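Local coordinates for protein beta-galactosidase (Bacillus circulans, PDB 4MAD) that probably hydrolyses terminal non-reducing beta-D-galactose residues from beta-D-galactosides, as a family 35 glycoside hydrolase built on a (beta/alpha)8 barrel, at residues S16-T19 / S23-L26; R32-A37 / K334-Y339. All blocks are in the same frame, centred on the assembly; numbering follows the deposited sequence.

Interaction 1 (S16-T19 / S23-L26)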
ATOM      1  N   SER A  16       4.944  32.947   2.395  1.00 43.57           N
ATOM      2  CA  SER A  16       3.592  32.600   2.006  1.00 41.64           C
ATOM      3  C   SER A  16       2.836  31.866   3.103  1.00 39.33           C
ATOM      4  O   SER A  16       3.422  31.108   3.824  1.00 40.75           O
ATOM      5  CB  SER A  16       3.614  31.739   0.789  1.00 42.88           C
ATOM      6  OG  SER A  16       4.071  32.488  -0.284  1.00 49.04           O
ATOM      7  N   GLN A  17       1.558  32.150   3.251  1.00 33.90           N
ATOM      8  CA  GLN A  17       0.715  31.419   4.179  1.00 31.10           C
ATOM      9  C   GLN A  17      -0.665  31.175   3.602  1.00 29.13           C
ATOM     10  O   GLN A  17      -1.286  32.098   3.176  1.00 28.05           O
ATOM     11  CB  GLN A  17       0.550  32.190   5.471  1.00 31.67           C
ATOM     12  CG  GLN A  17      -0.437  31.556   6.412  1.00 33.50           C
ATOM     13  CD  GLN A  17      -0.633  32.311   7.708  1.00 37.22           C
ATOM     14  OE1 GLN A  17      -0.185  33.396   7.868  1.00 36.29           O
ATOM     15  NE2 GLN A  17      -1.288  31.707   8.616  1.00 32.57           N
ATOM     16  N   LEU A  18      -1.156  29.950   3.645  1.00 23.31           N
ATOM     17  CA  LEU A  18      -2.516  29.675   3.264  1.00 23.35           C
ATOM     18  C   LEU A  18      -3.436  29.887   4.427  1.00 22.36           C
ATOM     19  O   LEU A  18      -3.252  29.320   5.435  1.00 22.87           O
ATOM     20  CB  LEU A  18      -2.677  28.225   2.804  1.00 22.96           C
ATOM     21  CG  LEU A  18      -4.069  27.816   2.345  1.00 20.91           C
ATOM     22  CD1 LEU A  18      -4.431  28.440   1.021  1.00 27.30           C
ATOM     23  CD2 LEU A  18      -4.241  26.336   2.293  1.00 18.02           C
ATOM     24  N   THR A  19      -4.441  30.707   4.226  1.00 24.23           N
ATOM     25  CA  THR A  19      -5.456  30.953   5.244  1.00 25.97           C
ATOM     26  C   THR A  19      -6.807  30.983   4.581  1.00 27.10           C
ATOM     27  O   THR A  19      -6.914  30.729   3.436  1.00 25.75           O
ATOM     28  CB  THR A  19      -5.273  32.299   5.965  1.00 27.54           C
ATOM     29  OG1 THR A  19      -5.479  33.343   5.041  1.00 26.09           O
ATOM     30  CG2 THR A  19      -3.933  32.417   6.507  1.00 25.09           C
ATOM     31  N   SER A  23     -13.107  32.255   1.769  1.00 35.83           N
ATOM     32  CA  SER A  23     -12.448  31.544   0.729  1.00 34.70           C
ATOM     33  C   SER A  23     -10.980  31.383   1.073  1.00 31.55           C
ATOM     34  O   SER A  23     -10.519  32.071   1.914  1.00 31.08           O
ATOM     35  CB  SER A  23     -12.659  32.315  -0.545  1.00 36.20           C
ATOM     36  OG  SER A  23     -11.503  32.949  -0.910  1.00 41.67           O
ATOM     37  N   PHE A  24     -10.272  30.455   0.444  1.00 27.03           N
ATOM     38  CA  PHE A  24      -8.859  30.289   0.726  1.00 24.72           C
ATOM     39  C   PHE A  24      -8.132  31.534   0.272  1.00 26.20           C
ATOM     40  O   PHE A  24      -8.490  32.106  -0.689  1.00 27.04           O
ATOM     41  CB  PHE A  24      -8.257  29.074   0.018  1.00 24.35           C
ATOM     42  CG  PHE A  24      -8.733  27.756   0.547  1.00 22.59           C
ATOM     43  CD1 PHE A  24      -8.376  27.326   1.770  1.00 22.24           C
ATOM     44  CD2 PHE A  24      -9.536  26.962  -0.181  1.00 26.48           C
ATOM     45  CE1 PHE A  24      -8.804  26.137   2.262  1.00 21.48           C
ATOM     46  CE2 PHE A  24      -9.969  25.778   0.323  1.00 30.00           C
ATOM     47  CZ  PHE A  24      -9.575  25.379   1.544  1.00 27.52           C
ATOM     48  N   LEU A  25      -7.096  31.883   0.995  1.00 24.96           N
ATOM     49  CA  LEU A  25      -6.210  32.946   0.644  1.00 26.99           C
ATOM     50  C   LEU A  25      -4.792  32.505   0.752  1.00 25.85           C
ATOM     51  O   LEU A  25      -4.394  31.951   1.729  1.00 24.93           O
ATOM     52  CB  LEU A  25      -6.377  34.134   1.582  1.00 27.19           C
ATOM     53  CG  LEU A  25      -7.782  34.512   1.923  1.00 31.64           C
ATOM     54  CD1 LEU A  25      -7.961  35.212   3.215  1.00 35.97           C
ATOM     55  CD2 LEU A  25      -8.402  35.193   0.828  1.00 33.53           C
ATOM     56  N   LEU A  26      -4.057  32.833  -0.290  1.00 27.13           N
ATOM     57  CA  LEU A  26      -2.630  32.722  -0.338  1.00 30.00           C
ATOM     58  C   LEU A  26      -1.936  33.932  -0.987  1.00 34.40           C
ATOM     59  O   LEU A  26      -2.267  34.322  -2.068  1.00 34.74           O
ATOM     60  CB  LEU A  26      -2.275  31.505  -1.125  1.00 28.93           C
ATOM     61  CG  LEU A  26      -0.847  31.074  -1.159  1.00 33.27           C
ATOM     62  CD1 LEU A  26      -0.386  30.605   0.114  1.00 36.00           C
ATOM     63  CD2 LEU A  26      -0.630  30.050  -2.126  1.00 38.24           C
TER

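Interaction 2 (R32-A37 / K334-Y339)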
ATOM      1  N   ARG A  32      -8.168  28.921  -5.526  1.00 22.17           N
ATOM      2  CA  ARG A  32      -8.919  27.697  -5.446  1.00 20.43           C
ATOM      3  C   ARG A  32      -7.871  26.591  -5.494  1.00 18.30           C
ATOM      4  O   ARG A  32      -7.101  26.571  -6.367  1.00 21.24           O
ATOM      5  CB  ARG A  32      -9.866  27.556  -6.618  1.00 22.59           C
ATOM      6  CG  ARG A  32     -10.783  26.425  -6.490  1.00 21.71           C
ATOM      7  CD  ARG A  32     -11.229  25.951  -7.793  1.00 24.52           C
ATOM      8  NE  ARG A  32     -12.078  26.881  -8.490  1.00 24.07           N
ATOM      9  CZ  ARG A  32     -13.403  26.843  -8.513  1.00 32.86           C
ATOM     10  NH1 ARG A  32     -14.099  25.925  -7.867  1.00 22.41           N
ATOM     11  NH2 ARG A  32     -14.040  27.738  -9.226  1.00 34.95           N
ATOM     12  N   LEU A  33      -7.847  25.694  -4.528  1.00 18.52           N
ATOM     13  CA  LEU A  33      -6.884  24.614  -4.569  1.00 16.21           C
ATOM     14  C   LEU A  33      -7.381  23.544  -5.495  1.00 19.20           C
ATOM     15  O   LEU A  33      -8.451  22.989  -5.313  1.00 17.16           O
ATOM     16  CB  LEU A  33      -6.585  24.061  -3.181  1.00 17.97           C
ATOM     17  CG  LEU A  33      -6.081  25.127  -2.235  1.00 19.74           C
ATOM     18  CD1 LEU A  33      -6.132  24.734  -0.852  1.00 22.89           C
ATOM     19  CD2 LEU A  33      -4.715  25.541  -2.579  1.00 19.62           C
ATOM     20  N   LEU A  34      -6.567  23.280  -6.489  1.00 18.96           N
ATOM     21  CA  LEU A  34      -6.798  22.196  -7.364  1.00 18.88           C
ATOM     22  C   LEU A  34      -5.612  21.290  -7.137  1.00 19.22           C
ATOM     23  O   LEU A  34      -4.580  21.576  -7.669  1.00 19.43           O
ATOM     24  CB  LEU A  34      -6.796  22.682  -8.801  1.00 16.32           C
ATOM     25  CG  LEU A  34      -7.970  23.567  -9.199  1.00 20.49           C
ATOM     26  CD1 LEU A  34      -7.846  23.985 -10.595  1.00 16.20           C
ATOM     27  CD2 LEU A  34      -9.226  22.847  -9.012  1.00 17.80           C
ATOM     28  N   SER A  35      -5.823  20.188  -6.432  1.00 17.06           N
ATOM     29  CA  SER A  35      -4.767  19.314  -5.999  1.00 17.93           C
ATOM     30  C   SER A  35      -4.910  17.912  -6.534  1.00 17.21           C
ATOM     31  O   SER A  35      -5.970  17.421  -6.751  1.00 15.20           O
ATOM     32  CB  SER A  35      -4.677  19.318  -4.464  1.00 15.45           C
ATOM     33  OG  SER A  35      -3.841  18.354  -3.936  1.00 21.65           O
ATOM     34  N   GLY A  36      -3.770  17.294  -6.715  1.00 17.74           N
ATOM     35  CA  GLY A  36      -3.724  15.948  -7.186  1.00 16.66           C
ATOM     36  C   GLY A  36      -2.968  15.081  -6.213  1.00 15.35           C
ATOM     37  O   GLY A  36      -1.940  15.395  -5.806  1.00 14.67           O
ATOM     38  N   ALA A  37      -3.557  13.965  -5.854  1.00 14.21           N
ATOM     39  CA  ALA A  37      -2.849  13.009  -5.008  1.00 16.41           C
ATOM     40  C   ALA A  37      -1.825  12.159  -5.767  1.00 14.32           C
ATOM     41  O   ALA A  37      -2.128  11.559  -6.756  1.00 14.01           O
ATOM     42  CB  ALA A  37      -3.802  12.134  -4.309  1.00 17.01           C
ATOM     43  N   LYS A 334      -9.685  20.047 -19.524  1.00 19.74           N
ATOM     44  CA  LYS A 334     -10.669  20.858 -20.218  1.00 20.88           C
ATOM     45  C   LYS A 334     -11.645  21.531 -19.255  1.00 20.92           C
ATOM     46  O   LYS A 334     -12.025  22.639 -19.446  1.00 20.12           O
ATOM     47  CB  LYS A 334     -11.429  19.961 -21.145  1.00 23.53           C
ATOM     48  CG  LYS A 334     -12.326  20.653 -22.060  1.00 29.20           C
ATOM     49  CD  LYS A 334     -12.733  19.821 -23.199  1.00 32.33           C
ATOM     50  CE  LYS A 334     -13.820  20.534 -23.892  1.00 41.94           C
ATOM     51  NZ  LYS A 334     -14.279  19.900 -25.106  1.00 47.25           N
ATOM     52  N   VAL A 335     -12.075  20.805 -18.241  1.00 17.25           N
ATOM     53  CA  VAL A 335     -12.871  21.406 -17.231  1.00 18.41           C
ATOM     54  C   VAL A 335     -12.104  22.470 -16.463  1.00 20.46           C
ATOM     55  O   VAL A 335     -12.578  23.523 -16.256  1.00 21.04           O
ATOM     56  CB  VAL A 335     -13.411  20.403 -16.249  1.00 19.76           C
ATOM     57  CG1 VAL A 335     -14.087  21.073 -15.171  1.00 22.14           C
ATOM     58  CG2 VAL A 335     -14.326  19.446 -16.911  1.00 19.55           C
ATOM     59  N   PHE A 336     -10.878  22.185 -16.126  1.00 18.73           N
ATOM     60  CA  PHE A 336     -10.104  23.129 -15.365  1.00 21.63           C
ATOM     61  C   PHE A 336      -9.999  24.436 -16.142  1.00 20.81           C
ATOM     62  O   PHE A 336     -10.068  25.468 -15.582  1.00 23.82           O
ATOM     63  CB  PHE A 336      -8.712  22.604 -15.043  1.00 20.75           C
ATOM     64  CG  PHE A 336      -8.647  21.608 -13.922  1.00 21.08           C
ATOM     65  CD1 PHE A 336      -9.718  21.298 -13.134  1.00 22.74           C
ATOM     66  CD2 PHE A 336      -7.470  20.986 -13.653  1.00 20.13           C
ATOM     67  CE1 PHE A 336      -9.582  20.405 -12.123  1.00 21.97           C
ATOM     68  CE2 PHE A 336      -7.375  20.110 -12.663  1.00 20.60           C
ATOM     69  CZ  PHE A 336      -8.421  19.810 -11.918  1.00 19.10           C
ATOM     70  N   GLU A 337      -9.899  24.348 -17.446  1.00 20.57           N
ATOM     71  CA  GLU A 337      -9.755  25.509 -18.283  1.00 23.78           C
ATOM     72  C   GLU A 337     -10.951  26.457 -18.193  1.00 22.77           C
ATOM     73  O   GLU A 337     -10.798  27.603 -18.362  1.00 24.06           O
ATOM     74  CB  GLU A 337      -9.429  25.125 -19.711  1.00 23.83           C
ATOM     75  CG  GLU A 337      -8.082  24.577 -19.890  1.00 30.05           C
ATOM     76  CD  GLU A 337      -7.685  24.480 -21.354  1.00 41.98           C
ATOM     77  OE1 GLU A 337      -8.249  23.659 -22.058  1.00 45.05           O
ATOM     78  OE2 GLU A 337      -6.828  25.259 -21.803  1.00 52.16           O
ATOM     79  N   LYS A 338     -12.130  25.957 -17.927  1.00 21.55           N
ATOM     80  CA  LYS A 338     -13.282  26.799 -17.663  1.00 21.86           C
ATOM     81  C   LYS A 338     -13.156  27.656 -16.418  1.00 23.05           C
ATOM     82  O   LYS A 338     -13.812  28.626 -16.300  1.00 22.30           O
ATOM     83  CB  LYS A 338     -14.550  26.007 -17.537  1.00 20.72           C
ATOM     84  CG  LYS A 338     -14.937  25.318 -18.717  1.00 25.76           C
ATOM     85  CD  LYS A 338     -16.107  24.413 -18.474  1.00 30.75           C
ATOM     86  CE  LYS A 338     -17.299  25.101 -17.923  1.00 26.24           C
ATOM     87  NZ  LYS A 338     -18.494  24.178 -17.830  1.00 26.10           N
ATOM     88  N   TYR A 339     -12.363  27.209 -15.471  1.00 21.72           N
ATOM     89  CA  TYR A 339     -12.306  27.806 -14.156  1.00 23.29           C
ATOM     90  C   TYR A 339     -10.982  28.461 -13.760  1.00 25.46           C
ATOM     91  O   TYR A 339     -10.938  29.199 -12.853  1.00 27.68           O
ATOM     92  CB  TYR A 339     -12.750  26.818 -13.107  1.00 22.55           C
ATOM     93  CG  TYR A 339     -14.141  26.299 -13.326  1.00 21.33           C
ATOM     94  CD1 TYR A 339     -15.229  27.012 -12.925  1.00 23.91           C
ATOM     95  CD2 TYR A 339     -14.362  25.099 -13.922  1.00 24.38           C
ATOM     96  CE1 TYR A 339     -16.460  26.555 -13.107  1.00 19.22           C
ATOM     97  CE2 TYR A 339     -15.589  24.640 -14.129  1.00 23.01           C
ATOM     98  CZ  TYR A 339     -16.660  25.381 -13.711  1.00 25.09           C
ATOM     99  OH  TYR A 339     -17.933  24.952 -13.909  1.00 26.78           O
TER

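Interaction 1 (S16-T19 / S23-L26)
The Phe24 ring has the carbonyl oxygen of Thr19 at its edge, near the ring plane, while CD1 of Leu18 approaches the ring obliquely. That methyl also packs on the Phe24 stem, with Leu18 CD1 4.0 Å from Phe24 CB. The Leu18 CG, anti to the backbone N (chi1 -179°), swings CD1 toward the partner strand, against Phe24 CB and close to Leu25 O. Leu26, on the same face of the sheet, lays its CD1 against the backbone of Gln17, 3.5 Å from Gln17 O. Large apolar side chains suit this buried face, where Leu18 also touches Leu33 and Phe24 meets Ile31 and Pro242. Thr19 and Leu25 share the other face, with Thr19 OG1 3.6 Å from Leu25 CD1; beta-branched threonine suits an extended strand, and its hydroxyl suits a partly exposed place. In the backbone, Thr19 and Leu25 exchange two hydrogen bonds. Thr19 N to Leu25 O (2.8 Å) is nearly straight, at 172°, and lies in the carbonyl plane. In the return bond, Leu25 N stands above the carbonyl plane of Thr19, 2.7 Å from Thr19 O. Such a reciprocal hydrogen-bonded pair, with the chain reversing between residues 19 and 23, is characteristic of an antiparallel beta hairpin.

Interaction 2 (R32-A37 / K334-Y339)
Leu34 lies over one face of the Phe336 ring, its CD1 4.1 Å from the ring centroid and only 7° off the ring normal, a CH-pi contact centred on the ring. The second methyl stays on the same side of the ring but lies off toward CE1, with Leu34 CD2 4.0 Å from Phe336 CE1. Leu34 reaches out from the strand and Phe336 in from the helix. A branched leucine fits here because one methyl can centre on the face while the other overhangs the CE1 corner, and phenylalanine is long enough to span the gap from the helix: the CA atoms of Leu34 and Phe336 are 8.7 Å apart. Phe336 also meets Phe60 edge-to-face, so aromatic packing continues beyond this pair.

Nearer the surface, the Arg32 guanidinium comes up to the Tyr339 ring aslant, the two planes 64° apart and Arg32 NH2 4.0 Å from Tyr339 CD1. The arginine chain runs out from the backbone, then bends at chi3 (-68°), bringing its end to the CB/CD1 side of the tyrosine. Both residues have polar groups engaged elsewhere: Arg32 NH1 is hydrogen-bonded to the carbonyl oxygens of Gly280 and Leu276, and Tyr339 OH bonds Glu273.

No hydrogen bond joins the two segments, and side chains alone make the contact. Strand 34-38 is the first of the eight parallel barrel strands, and helix 327-339 packs on its outer side: strand-to-helix layering characteristic of a (beta/alpha)8, or TIM, barrel.

How the interactions relate
The two contacts follow one another along the chain: the hairpin is complete before the first barrel strand begins, and the contact centres are about 17 Å apart. Leu33 is the connection: its CD1 lies 4.0 Å from Leu18 CD2 and 4.1 Å from Phe24 CD2, so the apolar face of the 16-19/23-26 hairpin packs on the residue between Arg32 and Leu34. Leu33 takes no part in the helix contact itself, and the chain therefore meets the hairpin and helix 327-339 through different side chains. One contact is local; the other brings the first barrel strand to a helix almost 300 residues later. Both lie away from the predicted catalytic residues Glu171 and Glu247 and from the ligand pockets.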